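LbpB B-lobe (Moraxella bovis, PDB 3UAQ) probably binds host lactoferrin at the bacterial surface, as the N-lobe of a lipoprotein, so that the bacterium can take iron from it. Local coordinates at residues A97-L102 and G124-G129; E104-G109 and K150-L155; A246-G251 and D272-I277; T252-Q257 and E265-R270. One frame throughout, in Å; residues are numbered along the deposited sequence.

How the contacts relate
From the N terminus, helix 95-105 comes first, and contact 1 closes a short loop when strand 121-128 passes beneath it in nearly the same direction. Contact 2 joins the end of that helix to strand 146-159, the sheet neighbour of strand 121-128; its segments alternate with those of contact 1 along the chain, so the two loops cross, and their centres lie about 6 Å apart. Both belong to the handle domain. Contacts 3 and 4 come later, on the other side of the chain's centre, in the beta barrel. Both join strands 248-257 and 266-278: contact 4 lies nearer the hairpin turn and is nested within the loop that contact 3 closes.

Contact 1 of 4, residues A97-L102 and G124-G129; sequences ALTKEL and GWIFTG
Leu-98, Thr-99 and Leu-102 of helix 95-105 pack on Ile-126 and Thr-128 of strand 121-128 in a buried, largely apolar helix-on-sheet contact of the handle domain. No hydrogen bond crosses it. Helix and strand run in almost the same direction, their local axes 13° apart and 9.1 Å from each other at the closest, a spacing that branched side chains can fill. Ile-126 is at the centre of the contact, touching all three helix residues. Its CG1 lies anti to the backbone N (chi1 169°), which carries the CG1-CD1 arm out to the helix while CG2 branches off separately. The two branches therefore serve different partners: CG2 touches Leu-98 CD1 at 4.1 Å, and CG1 meets Leu-102 CD1 at 3.9 Å. The Ile-126 and Thr-99 side chains cross at about a right angle, with Ile-126 CD1 3.6 Å from Thr-99 OG1. That hydroxyl is satisfied within the helix by a hydrogen bond to the carbonyl of Leu-95. Farther along, Leu-102 and Thr-128 slide past each other in opposite directions, with Leu-102 CB 3.4 Å from Thr-128 OG1. Leucines spaced four residues apart suit this place because they lie on one side of the helix. On the strand, Trp-125 and Phe-127 point away from the helix to the other face of the sheet, where both meet Phe-221. Backbone bonds join Ile-126 to Tyr-154 and Thr-128 to Asp-152, tying the strand to its neighbour 146-159. A single helix laid along one face of an antiparallel sheet is the arrangement of this N-lobe handle.

Contact 2 of 4, residues E104-G109 and K150-L155; sequences ERYEGG and KGDGYL
Asp-152 receives two side chains from the end of the helix and the residue after it: the guanidinium of Arg-105 and the phenol of Tyr-106 both bond to its OD2. Of the hydrogen bonds, the shorter comes from Tyr-106, whose OH donates to Asp-152 OD2 at 2.6 Å. In the salt bridge, Arg-105 NH1 lies 3.3 Å from Asp-152 OD2, with a fairly straight N-H...O angle of 158°. The carboxylate oxygen sits near the guanidinium plane, yet both donors stand well out of the carboxylate's own plane and reach OD2 from its opposite faces. Two donors on one oxygen should favour the charged form of the aspartate and limit its rotation. Arginine suits the last helical turn because its long chain, bent at chi2 and chi3, can serve several partners: NE also makes a salt bridge to Glu-101 on the preceding turn, while NH2 comes 3.2 Å from Tyr-154 OH. The guanidinium and that phenol ring are steeply turned to each other, their planes 78° apart.

This network fastens the C-terminal end of helix 95-105 to strand 146-159 of the handle's antiparallel sheet, near the protein surface. Tyr-106 is the first residue to leave the helical conformation.

Van der Waals packing accompanies the polar bonds. The ring of Tyr-106 lies obliquely against the strand, its CE1 3.5 Å from Gly-151 CA and its CE2 3.5 Å from Asp-152 CB. Glycine is apt at position 151: its backbone takes angles (phi 115°) that a side chain would tolerate poorly.

Contact 3 of 4, residues A246-G251 and D272-I277; sequences AKKLTG and DIDATI
In the beta hairpin of strands 248-257 and 266-278, the pairing farthest from the turn joins Lys-247 and Ile-277. Ile-277 N donates to Lys-247 O at 2.9 Å. Leu-249 and Ala-275 form a hydrogen-bonded antiparallel pair, bonded in both directions: Leu-249 N to Ala-275 O at 2.8 Å, and Ala-275 N to Leu-249 O at 3.0 Å. Lys-247 and Lys-248 together face Asp-243 on the other neighbouring strand as a G1 beta bulge, for which Lys-247 adopts left-handed backbone angles (phi 61°).

The two faces differ. On one, Leu-249 CB packs 3.8 Å from Ile-277 CG1 and 4.1 Å from Ala-275 CB; these apolar groups join Phe-282, Leu-309 and Phe-313, and the small Ala-275 lies against the first two of these. On the other, Lys-248 bends at chi2 and chi3, which swings NZ over to the neighbouring strand, where it makes a salt bridge to Asp-274 OD1 at 2.7 Å, on the syn side of the carboxylate but 34° out of its plane. With CG anti to its backbone N (chi1 -176°), Asp-274 turns its carboxylate toward the lysine. An apolar face turned inward and a polar one outward are typical of the antiparallel beta barrel of this family.

Contact 4 of 4, residues T252-Q257 and E265-R270; sequences TLSTKQ and ETYVDR
Gln-257 N donates to Thr-266 O at 2.8 Å, and Thr-266 N returns a bond to Gln-257 O, making the last hydrogen-bonded pair before the turn of a beta hairpin in the barrel. Thr-255 and Val-268 form the next such pair. Beyond it, Arg-270 N bonds to Leu-253 O at 2.9 Å. Leu-253 is also backbone-bonded to Tyr-271, and Arg-270 has near-helical backbone angles (psi -45°), both consistent with a classic beta bulge; the pairing is displaced by one residue relative to that of Leu-249 with Ala-275.

Beta-branched Thr-255, Thr-266 and Val-268 suit an extended backbone. They share one face with Gln-257, whose CG lies 3.6 Å from Val-268 CG1. Arg-270 bends at chi2 to bring its NE to Thr-255 OG1, a weak bond of 3.4 Å; its stronger partner is Glu-223, in a salt bridge through NH2, and its chain also touches Trp-177.

On the opposite face, Asp-269 lies beside Thr-252, with CG 3.6 Å from Thr-252 CG2, while the hydroxyl of Thr-252 is hydrogen-bonded to Asp-272. Lysine serves well next to the turn because its aliphatic part can pack on Tyr-267 while its charge stays at the surface: the ion pair between Lys-256 NZ and Glu-265 OE2 is long, at 3.9 Å, with Lys-256 CD 3.5 Å from Glu-265 CD. Its chi1 of -81° leans the Tyr-267 ring across to the neighbouring strand, where it meets the same lysine in a CH-pi contact, Lys-256 CB standing over one face, 3.8 Å from the ring centroid and offset toward the rim.

Contact 1 of 4, residues A97-L102 and G124-G129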
loop_
_atom_site.group_PDB
_atom_site.type_symbol
_atom_site.label_atom_id
_atom_site.label_comp_id
_atom_site.label_asym_id
_atom_site.label_seq_id
_atom_site.Cartn_x
_atom_site.Cartn_y
_atom_site.Cartn_z
ATOM N N ALA A 97 -0.551 -15.252 2.370
ATOM C CA ALA A 97 0.087 -16.235 3.236
ATOM C C ALA A 97 0.976 -15.621 4.334
ATOM O O ALA A 97 0.876 -16.008 5.503
ATOM C CB ALA A 97 0.882 -17.229 2.397
ATOM N N LEU A 98 1.854 -14.691 3.963
ATOM C CA LEU A 98 2.815 -14.140 4.913
ATOM C C LEU A 98 2.132 -13.234 5.930
ATOM O O LEU A 98 2.456 -13.254 7.126
ATOM C CB LEU A 98 3.914 -13.378 4.175
ATOM C CG LEU A 98 4.667 -14.159 3.090
ATOM C CD1 LEU A 98 5.486 -13.219 2.226
ATOM C CD2 LEU A 98 5.550 -15.247 3.683
ATOM N N THR A 99 1.183 -12.441 5.445
ATOM C CA THR A 99 0.426 -11.540 6.297
ATOM C C THR A 99 -0.327 -12.371 7.322
ATOM O O THR A 99 -0.434 -12.004 8.495
ATOM C CB THR A 99 -0.593 -10.739 5.481
ATOM O OG1 THR A 99 0.034 -10.207 4.307
ATOM C CG2 THR A 99 -1.159 -9.602 6.309
ATOM N N LYS A 100 -0.850 -13.502 6.863
ATOM C CA LYS A 100 -1.588 -14.407 7.726
ATOM C C LYS A 100 -0.652 -14.999 8.775
ATOM O O LYS A 100 -0.985 -15.046 9.960
ATOM C CB LYS A 100 -2.241 -15.509 6.886
ATOM C CG LYS A 100 -3.234 -16.379 7.636
ATOM C CD LYS A 100 -3.374 -17.740 6.953
ATOM C CE LYS A 100 -4.006 -18.787 7.874
ATOM N NZ LYS A 100 -5.512 -18.740 7.892
ATOM N N GLU A 101 0.521 -15.437 8.330
ATOM C CA GLU A 101 1.562 -15.934 9.224
ATOM C C GLU A 101 1.836 -14.960 10.368
ATOM O O GLU A 101 1.722 -15.312 11.547
ATOM C CB GLU A 101 2.857 -16.149 8.436
ATOM C CG GLU A 101 3.013 -17.524 7.818
ATOM C CD GLU A 101 3.961 -18.397 8.611
ATOM O OE1 GLU A 101 3.852 -19.636 8.508
ATOM O OE2 GLU A 101 4.814 -17.843 9.336
ATOM N N LEU A 102 2.208 -13.735 10.011
ATOM C CA LEU A 102 2.562 -12.739 11.012
ATOM C C LEU A 102 1.353 -12.352 11.878
ATOM O O LEU A 102 1.502 -12.030 13.057
ATOM C CB LEU A 102 3.200 -11.523 10.335
ATOM C CG LEU A 102 4.459 -11.870 9.525
ATOM C CD1 LEU A 102 4.778 -10.804 8.486
ATOM C CD2 LEU A 102 5.663 -12.125 10.437
ATOM N N GLY A 124 9.800 -6.929 -2.582
ATOM C CA GLY A 124 10.010 -6.112 -1.402
ATOM C C GLY A 124 10.071 -6.915 -0.126
ATOM O O GLY A 124 10.641 -8.007 -0.092
ATOM N N TRP A 125 9.478 -6.368 0.928
ATOM C CA TRP A 125 9.506 -7.012 2.227
ATOM C C TRP A 125 8.172 -6.893 2.941
ATOM O O TRP A 125 7.249 -6.236 2.459
ATOM C CB TRP A 125 10.610 -6.398 3.088
ATOM C CG TRP A 125 10.684 -4.901 2.993
ATOM C CD1 TRP A 125 11.560 -4.170 2.243
ATOM C CD2 TRP A 125 9.852 -3.954 3.672
ATOM N NE1 TRP A 125 11.331 -2.826 2.417
ATOM C CE2 TRP A 125 10.285 -2.665 3.289
ATOM C CE3 TRP A 125 8.788 -4.069 4.571
ATOM C CZ2 TRP A 125 9.689 -1.501 3.771
ATOM C CZ3 TRP A 125 8.198 -2.913 5.050
ATOM C CH2 TRP A 125 8.649 -1.646 4.648
ATOM N N ILE A 126 8.089 -7.539 4.098
ATOM C CA ILE A 126 6.925 -7.431 4.963
ATOM C C ILE A 126 7.309 -7.991 6.316
ATOM O O ILE A 126 7.836 -9.099 6.392
ATOM C CB ILE A 126 5.740 -8.220 4.386
ATOM C CG1 ILE A 126 4.608 -8.339 5.409
ATOM C CG2 ILE A 126 6.202 -9.593 3.925
ATOM C CD1 ILE A 126 3.320 -8.858 4.804
ATOM N N PHE A 127 7.061 -7.230 7.381
ATOM C CA PHE A 127 7.527 -7.621 8.716
ATOM C C PHE A 127 6.689 -7.068 9.875
ATOM O O PHE A 127 5.959 -6.080 9.726
ATOM C CB PHE A 127 8.976 -7.176 8.917
ATOM C CG PHE A 127 9.127 -5.699 9.133
ATOM C CD1 PHE A 127 9.202 -5.174 10.414
ATOM C CD2 PHE A 127 9.181 -4.828 8.054
ATOM C CE1 PHE A 127 9.335 -3.800 10.616
ATOM C CE2 PHE A 127 9.316 -3.454 8.248
ATOM C CZ PHE A 127 9.393 -2.940 9.529
ATOM N N THR A 128 6.801 -7.726 11.028
ATOM C CA THR A 128 6.327 -7.175 12.293
ATOM C C THR A 128 7.518 -7.173 13.227
ATOM O O THR A 128 8.441 -7.987 13.068
ATOM C CB THR A 128 5.241 -8.037 12.949
ATOM O OG1 THR A 128 4.637 -8.895 11.972
ATOM C CG2 THR A 128 4.180 -7.145 13.578
ATOM N N GLY A 129 7.494 -6.291 14.219
ATOM C CA GLY A 129 8.705 -5.931 14.927
ATOM C C GLY A 129 9.157 -4.680 14.198
ATOM O O GLY A 129 8.350 -3.767 13.965
#

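Contact 2 of 4, residues E104-G109 and K150-L155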
loop_
_atom_site.group_PDB
_atom_site.type_symbol
_atom_site.label_atom_id
_atom_site.label_comp_id
_atom_site.label_asym_id
_atom_site.label_seq_id
_atom_site.Cartn_x
_atom_site.Cartn_y
_atom_site.Cartn_z
ATOM N N GLU A 104 -0.935 -14.443 12.820
ATOM C CA GLU A 104 -1.124 -15.551 13.753
ATOM C C GLU A 104 -0.033 -15.607 14.830
ATOM O O GLU A 104 -0.322 -15.866 16.001
ATOM C CB GLU A 104 -1.192 -16.884 12.996
ATOM C CG GLU A 104 -2.600 -17.461 12.882
ATOM C CD GLU A 104 -3.037 -17.718 11.445
ATOM O OE1 GLU A 104 -2.244 -18.280 10.655
ATOM O OE2 GLU A 104 -4.185 -17.359 11.107
ATOM N N ARG A 105 1.213 -15.357 14.437
ATOM C CA ARG A 105 2.346 -15.516 15.354
ATOM C C ARG A 105 2.609 -14.267 16.183
ATOM O O ARG A 105 3.180 -14.339 17.273
ATOM C CB ARG A 105 3.615 -15.887 14.583
ATOM C CG ARG A 105 3.395 -16.936 13.519
ATOM C CD ARG A 105 4.618 -17.814 13.364
ATOM N NE ARG A 105 5.395 -17.512 12.164
ATOM C CZ ARG A 105 6.602 -16.954 12.173
ATOM N NH1 ARG A 105 7.177 -16.624 13.322
ATOM N NH2 ARG A 105 7.236 -16.726 11.032
ATOM N N TYR A 106 2.206 -13.119 15.653
ATOM C CA TYR A 106 2.393 -11.852 16.344
ATOM C C TYR A 106 1.044 -11.145 16.369
ATOM O O TYR A 106 0.765 -10.255 15.567
ATOM C CB TYR A 106 3.482 -11.034 15.652
ATOM C CG TYR A 106 4.843 -11.700 15.713
ATOM C CD1 TYR A 106 5.626 -11.615 16.856
ATOM C CD2 TYR A 106 5.345 -12.416 14.631
ATOM C CE1 TYR A 106 6.883 -12.222 16.922
ATOM C CE2 TYR A 106 6.604 -13.029 14.689
ATOM C CZ TYR A 106 7.367 -12.928 15.837
ATOM O OH TYR A 106 8.611 -13.525 15.914
ATOM N N GLU A 107 0.217 -11.576 17.315
ATOM C CA GLU A 107 -1.230 -11.396 17.283
ATOM C C GLU A 107 -1.739 -9.989 16.954
ATOM O O GLU A 107 -2.407 -9.797 15.942
ATOM C CB GLU A 107 -1.825 -11.858 18.607
ATOM C CG GLU A 107 -3.325 -11.644 18.718
ATOM C CD GLU A 107 -3.804 -11.724 20.148
ATOM O OE1 GLU A 107 -4.487 -10.782 20.602
ATOM O OE2 GLU A 107 -3.478 -12.728 20.817
ATOM N N GLY A 108 -1.468 -9.015 17.821
ATOM C CA GLY A 108 -1.929 -7.652 17.587
ATOM C C GLY A 108 -0.803 -6.782 17.054
ATOM O O GLY A 108 -0.723 -5.588 17.341
ATOM N N GLY A 109 0.086 -7.392 16.281
ATOM C CA GLY A 109 1.263 -6.704 15.790
ATOM C C GLY A 109 0.983 -5.958 14.508
ATOM O O GLY A 109 0.357 -6.501 13.594
ATOM N N LYS A 150 12.608 -9.464 19.026
ATOM C CA LYS A 150 11.193 -9.789 18.862
ATOM C C LYS A 150 10.619 -9.337 17.520
ATOM O O LYS A 150 10.806 -8.186 17.102
ATOM C CB LYS A 150 10.356 -9.204 19.998
ATOM C CG LYS A 150 8.854 -9.332 19.764
ATOM C CD LYS A 150 8.059 -8.689 20.885
ATOM C CE LYS A 150 6.563 -8.882 20.694
ATOM N NZ LYS A 150 5.780 -8.138 21.721
ATOM N N GLY A 151 9.898 -10.248 16.869
ATOM C CA GLY A 151 9.286 -9.980 15.581
ATOM C C GLY A 151 9.872 -10.850 14.479
ATOM O O GLY A 151 10.858 -11.559 14.693
ATOM N N ASP A 152 9.272 -10.796 13.294
ATOM C CA ASP A 152 9.738 -11.603 12.170
ATOM C C ASP A 152 9.344 -10.961 10.845
ATOM O O ASP A 152 8.386 -10.179 10.773
ATOM C CB ASP A 152 9.193 -13.034 12.271
ATOM C CG ASP A 152 10.166 -13.991 12.961
ATOM O OD1 ASP A 152 11.350 -14.030 12.554
ATOM O OD2 ASP A 152 9.748 -14.705 13.903
ATOM N N GLY A 153 10.091 -11.287 9.796
ATOM C CA GLY A 153 9.817 -10.715 8.495
ATOM C C GLY A 153 10.197 -11.591 7.317
ATOM O O GLY A 153 10.735 -12.687 7.473
ATOM N N TYR A 154 9.919 -11.087 6.123
ATOM C CA TYR A 154 10.125 -11.841 4.900
ATOM C C TYR A 154 10.485 -10.899 3.769
ATOM O O TYR A 154 9.954 -9.779 3.696
ATOM C CB TYR A 154 8.840 -12.573 4.518
ATOM C CG TYR A 154 8.491 -13.744 5.404
ATOM C CD1 TYR A 154 7.670 -13.588 6.512
ATOM C CD2 TYR A 154 8.976 -15.010 5.125
ATOM C CE1 TYR A 154 7.348 -14.663 7.319
ATOM C CE2 TYR A 154 8.656 -16.092 5.921
ATOM C CZ TYR A 154 7.842 -15.917 7.018
ATOM O OH TYR A 154 7.532 -17.006 7.809
ATOM N N LEU A 155 11.383 -11.353 2.893
ATOM C CA LEU A 155 11.642 -10.661 1.633
ATOM C C LEU A 155 11.118 -11.500 0.476
ATOM O O LEU A 155 11.263 -12.722 0.467
ATOM C CB LEU A 155 13.133 -10.372 1.447
ATOM C CG LEU A 155 13.548 -8.912 1.626
ATOM C CD1 LEU A 155 14.083 -8.682 3.021
ATOM C CD2 LEU A 155 14.588 -8.525 0.600
#

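Contact 3 of 4, residues A246-G251 and D272-I277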
loop_
_atom_site.group_PDB
_atom_site.type_symbol
_atom_site.label_atom_id
_atom_site.label_comp_id
_atom_site.label_asym_id
_atom_site.label_seq_id
_atom_site.Cartn_x
_atom_site.Cartn_y
_atom_site.Cartn_z
ATOM N N ALA A 246 20.268 -9.347 -28.665
ATOM C CA ALA A 246 21.533 -9.908 -28.207
ATOM C C ALA A 246 21.303 -10.934 -27.096
ATOM O O ALA A 246 22.233 -11.629 -26.679
ATOM C CB ALA A 246 22.475 -8.795 -27.739
ATOM N N LYS A 247 20.059 -11.023 -26.627
ATOM C CA LYS A 247 19.699 -11.918 -25.529
ATOM C C LYS A 247 20.459 -11.580 -24.243
ATOM O O LYS A 247 20.968 -12.472 -23.553
ATOM C CB LYS A 247 19.926 -13.385 -25.922
ATOM C CG LYS A 247 18.651 -14.147 -26.282
ATOM C CD LYS A 247 18.181 -13.851 -27.697
ATOM C CE LYS A 247 18.849 -14.785 -28.715
ATOM N NZ LYS A 247 18.180 -16.127 -28.773
ATOM N N LYS A 248 20.520 -10.289 -23.923
ATOM C CA LYS A 248 21.268 -9.823 -22.758
ATOM C C LYS A 248 20.421 -8.936 -21.856
ATOM O O LYS A 248 19.522 -8.227 -22.321
ATOM C CB LYS A 248 22.537 -9.077 -23.187
ATOM C CG LYS A 248 23.646 -9.982 -23.709
ATOM C CD LYS A 248 24.200 -10.880 -22.606
ATOM C CE LYS A 248 24.977 -10.085 -21.575
ATOM N NZ LYS A 248 25.499 -10.954 -20.489
ATOM N N LEU A 249 20.717 -8.978 -20.562
ATOM C CA LEU A 249 19.967 -8.195 -19.586
ATOM C C LEU A 249 20.921 -7.534 -18.592
ATOM O O LEU A 249 21.463 -8.198 -17.710
ATOM C CB LEU A 249 18.962 -9.092 -18.860
ATOM C CG LEU A 249 17.871 -8.405 -18.037
ATOM C CD1 LEU A 249 18.279 -8.284 -16.581
ATOM C CD2 LEU A 249 17.526 -7.046 -18.621
ATOM N N THR A 250 21.134 -6.229 -18.751
ATOM C CA THR A 250 22.070 -5.490 -17.903
ATOM C C THR A 250 21.360 -4.540 -16.955
ATOM O O THR A 250 20.145 -4.387 -17.011
ATOM C CB THR A 250 23.065 -4.672 -18.729
ATOM O OG1 THR A 250 22.569 -4.516 -20.061
ATOM C CG2 THR A 250 24.413 -5.364 -18.772
ATOM N N GLY A 251 22.127 -3.891 -16.087
ATOM C CA GLY A 251 21.549 -2.919 -15.185
ATOM C C GLY A 251 22.353 -2.640 -13.935
ATOM O O GLY A 251 23.365 -3.290 -13.662
ATOM N N ASP A 272 26.255 -3.982 -10.293
ATOM C CA ASP A 272 25.936 -4.074 -11.709
ATOM C C ASP A 272 25.278 -5.418 -11.956
ATOM O O ASP A 272 25.414 -6.338 -11.150
ATOM C CB ASP A 272 27.196 -3.944 -12.566
ATOM C CG ASP A 272 27.454 -2.516 -13.013
ATOM O OD1 ASP A 272 26.474 -1.757 -13.164
ATOM O OD2 ASP A 272 28.636 -2.158 -13.211
ATOM N N ILE A 273 24.561 -5.532 -13.066
ATOM C CA ILE A 273 23.891 -6.782 -13.392
ATOM C C ILE A 273 24.309 -7.288 -14.771
ATOM O O ILE A 273 24.539 -6.500 -15.698
ATOM C CB ILE A 273 22.366 -6.637 -13.306
ATOM C CG1 ILE A 273 21.987 -5.990 -11.974
ATOM C CG2 ILE A 273 21.687 -7.989 -13.471
ATOM C CD1 ILE A 273 20.547 -6.197 -11.580
ATOM N N ASP A 274 24.420 -8.607 -14.894
ATOM C CA ASP A 274 24.917 -9.220 -16.116
ATOM C C ASP A 274 24.242 -10.569 -16.330
ATOM O O ASP A 274 24.712 -11.595 -15.845
ATOM C CB ASP A 274 26.435 -9.388 -16.041
ATOM C CG ASP A 274 27.021 -9.926 -17.323
ATOM O OD1 ASP A 274 26.458 -9.631 -18.401
ATOM O OD2 ASP A 274 28.043 -10.642 -17.251
ATOM N N ALA A 275 23.132 -10.563 -17.057
ATOM C CA ALA A 275 22.345 -11.778 -17.234
ATOM C C ALA A 275 22.078 -12.118 -18.700
ATOM O O ALA A 275 21.979 -11.233 -19.559
ATOM C CB ALA A 275 21.039 -11.682 -16.459
ATOM N N THR A 276 21.967 -13.412 -18.977
ATOM C CA THR A 276 21.554 -13.870 -20.291
ATOM C C THR A 276 20.052 -14.123 -20.300
ATOM O O THR A 276 19.489 -14.616 -19.320
ATOM C CB THR A 276 22.304 -15.149 -20.712
ATOM O OG1 THR A 276 23.677 -14.837 -20.994
ATOM C CG2 THR A 276 21.657 -15.764 -21.957
ATOM N N ILE A 277 19.410 -13.768 -21.411
ATOM C CA ILE A 277 17.970 -13.955 -21.569
ATOM C C ILE A 277 17.664 -15.182 -22.419
ATOM O O ILE A 277 18.256 -15.381 -23.484
ATOM C CB ILE A 277 17.299 -12.726 -22.220
ATOM C CG1 ILE A 277 17.495 -11.488 -21.346
ATOM C CG2 ILE A 277 15.813 -12.983 -22.456
ATOM C CD1 ILE A 277 16.869 -10.246 -21.921
#

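Contact 4 of 4, residues T252-Q257 and E265-R270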
loop_
_atom_site.group_PDB
_atom_site.type_symbol
_atom_site.label_atom_id
_atom_site.label_comp_id
_atom_site.label_asym_id
_atom_site.label_seq_id
_atom_site.Cartn_x
_atom_site.Cartn_y
_atom_site.Cartn_z
ATOM N N THR A 252 21.890 -1.659 -13.168
ATOM C CA THR A 252 22.605 -1.208 -11.989
ATOM C C THR A 252 21.642 -0.923 -10.842
ATOM O O THR A 252 20.574 -0.340 -11.044
ATOM C CB THR A 252 23.415 0.055 -12.307
ATOM O OG1 THR A 252 24.212 -0.175 -13.477
ATOM C CG2 THR A 252 24.314 0.451 -11.132
ATOM N N LEU A 253 22.026 -1.348 -9.640
ATOM C CA LEU A 253 21.259 -1.059 -8.432
ATOM C C LEU A 253 22.082 -0.134 -7.547
ATOM O O LEU A 253 23.223 -0.447 -7.204
ATOM C CB LEU A 253 20.952 -2.341 -7.664
ATOM C CG LEU A 253 20.743 -3.595 -8.504
ATOM C CD1 LEU A 253 20.707 -4.841 -7.620
ATOM C CD2 LEU A 253 19.477 -3.474 -9.336
ATOM N N SER A 254 21.506 1.006 -7.184
ATOM C CA SER A 254 22.217 1.999 -6.391
ATOM C C SER A 254 21.418 2.369 -5.153
ATOM O O SER A 254 20.247 2.006 -5.024
ATOM C CB SER A 254 22.518 3.245 -7.227
ATOM O OG SER A 254 21.780 3.246 -8.440
ATOM N N THR A 255 22.059 3.087 -4.241
ATOM C CA THR A 255 21.397 3.513 -3.018
ATOM C C THR A 255 21.465 5.023 -2.875
ATOM O O THR A 255 22.516 5.637 -3.094
ATOM C CB THR A 255 22.029 2.871 -1.775
ATOM O OG1 THR A 255 22.010 1.444 -1.908
ATOM C CG2 THR A 255 21.261 3.279 -0.512
ATOM N N LYS A 256 20.331 5.617 -2.520
ATOM C CA LYS A 256 20.284 7.035 -2.198
ATOM C C LYS A 256 20.837 7.282 -0.798
ATOM O O LYS A 256 20.303 6.777 0.190
ATOM C CB LYS A 256 18.850 7.571 -2.292
ATOM C CG LYS A 256 18.541 8.675 -1.289
ATOM C CD LYS A 256 17.285 9.460 -1.664
ATOM C CE LYS A 256 16.126 8.545 -1.986
ATOM N NZ LYS A 256 14.814 9.193 -1.684
ATOM N N GLN A 257 21.930 8.035 -0.730
ATOM C CA GLN A 257 22.431 8.598 0.511
ATOM C C GLN A 257 22.078 10.080 0.552
ATOM O O GLN A 257 22.114 10.770 -0.473
ATOM C CB GLN A 257 23.949 8.452 0.608
ATOM C CG GLN A 257 24.534 7.317 -0.199
ATOM C CD GLN A 257 25.229 6.289 0.667
ATOM O OE1 GLN A 257 24.968 5.095 0.553
ATOM N NE2 GLN A 257 26.108 6.748 1.549
ATOM N N GLU A 265 20.624 14.762 -2.534
ATOM C CA GLU A 265 20.329 13.347 -2.675
ATOM C C GLU A 265 21.323 12.729 -3.661
ATOM O O GLU A 265 21.290 13.005 -4.867
ATOM C CB GLU A 265 18.884 13.131 -3.122
ATOM C CG GLU A 265 17.883 13.136 -1.970
ATOM C CD GLU A 265 16.478 12.815 -2.428
ATOM O OE1 GLU A 265 16.315 12.395 -3.595
ATOM O OE2 GLU A 265 15.539 12.987 -1.621
ATOM N N THR A 266 22.217 11.904 -3.129
ATOM C CA THR A 266 23.291 11.306 -3.912
ATOM C C THR A 266 23.087 9.792 -4.071
ATOM O O THR A 266 22.423 9.162 -3.260
ATOM C CB THR A 266 24.664 11.615 -3.278
ATOM O OG1 THR A 266 25.480 12.324 -4.222
ATOM C CG2 THR A 266 25.368 10.330 -2.839
ATOM N N TYR A 267 23.631 9.207 -5.129
ATOM C CA TYR A 267 23.452 7.776 -5.344
ATOM C C TYR A 267 24.776 7.032 -5.479
ATOM O O TYR A 267 25.678 7.471 -6.200
ATOM C CB TYR A 267 22.562 7.523 -6.563
ATOM C CG TYR A 267 21.082 7.645 -6.263
ATOM C CD1 TYR A 267 20.450 8.882 -6.259
ATOM C CD2 TYR A 267 20.320 6.522 -5.975
ATOM C CE1 TYR A 267 19.100 8.993 -5.987
ATOM C CE2 TYR A 267 18.972 6.625 -5.704
ATOM C CZ TYR A 267 18.363 7.862 -5.711
ATOM O OH TYR A 267 17.014 7.969 -5.437
ATOM N N VAL A 268 24.892 5.916 -4.764
ATOM C CA VAL A 268 26.087 5.083 -4.848
ATOM C C VAL A 268 25.754 3.721 -5.450
ATOM O O VAL A 268 24.862 3.023 -4.963
ATOM C CB VAL A 268 26.736 4.896 -3.473
ATOM C CG1 VAL A 268 25.667 4.768 -2.406
ATOM C CG2 VAL A 268 27.640 3.678 -3.483
ATOM N N ASP A 269 26.464 3.353 -6.513
ATOM C CA ASP A 269 26.225 2.069 -7.169
ATOM C C ASP A 269 26.729 0.913 -6.302
ATOM O O ASP A 269 27.889 0.895 -5.878
ATOM C CB ASP A 269 26.866 2.033 -8.562
ATOM C CG ASP A 269 26.240 3.034 -9.518
ATOM O OD1 ASP A 269 25.139 3.538 -9.208
ATOM O OD2 ASP A 269 26.844 3.317 -10.577
ATOM N N ARG A 270 25.842 -0.039 -6.032
ATOM C CA ARG A 270 26.180 -1.207 -5.227
ATOM C C ARG A 270 26.456 -2.411 -6.111
ATOM O O ARG A 270 27.425 -3.140 -5.901
ATOM C CB ARG A 270 25.037 -1.539 -4.270
ATOM C CG ARG A 270 24.680 -0.423 -3.300
ATOM C CD ARG A 270 25.717 -0.281 -2.195
ATOM N NE ARG A 270 25.180 0.433 -1.037
ATOM C CZ ARG A 270 25.925 1.084 -0.146
ATOM N NH1 ARG A 270 27.245 1.116 -0.280
ATOM N NH2 ARG A 270 25.349 1.707 0.874
#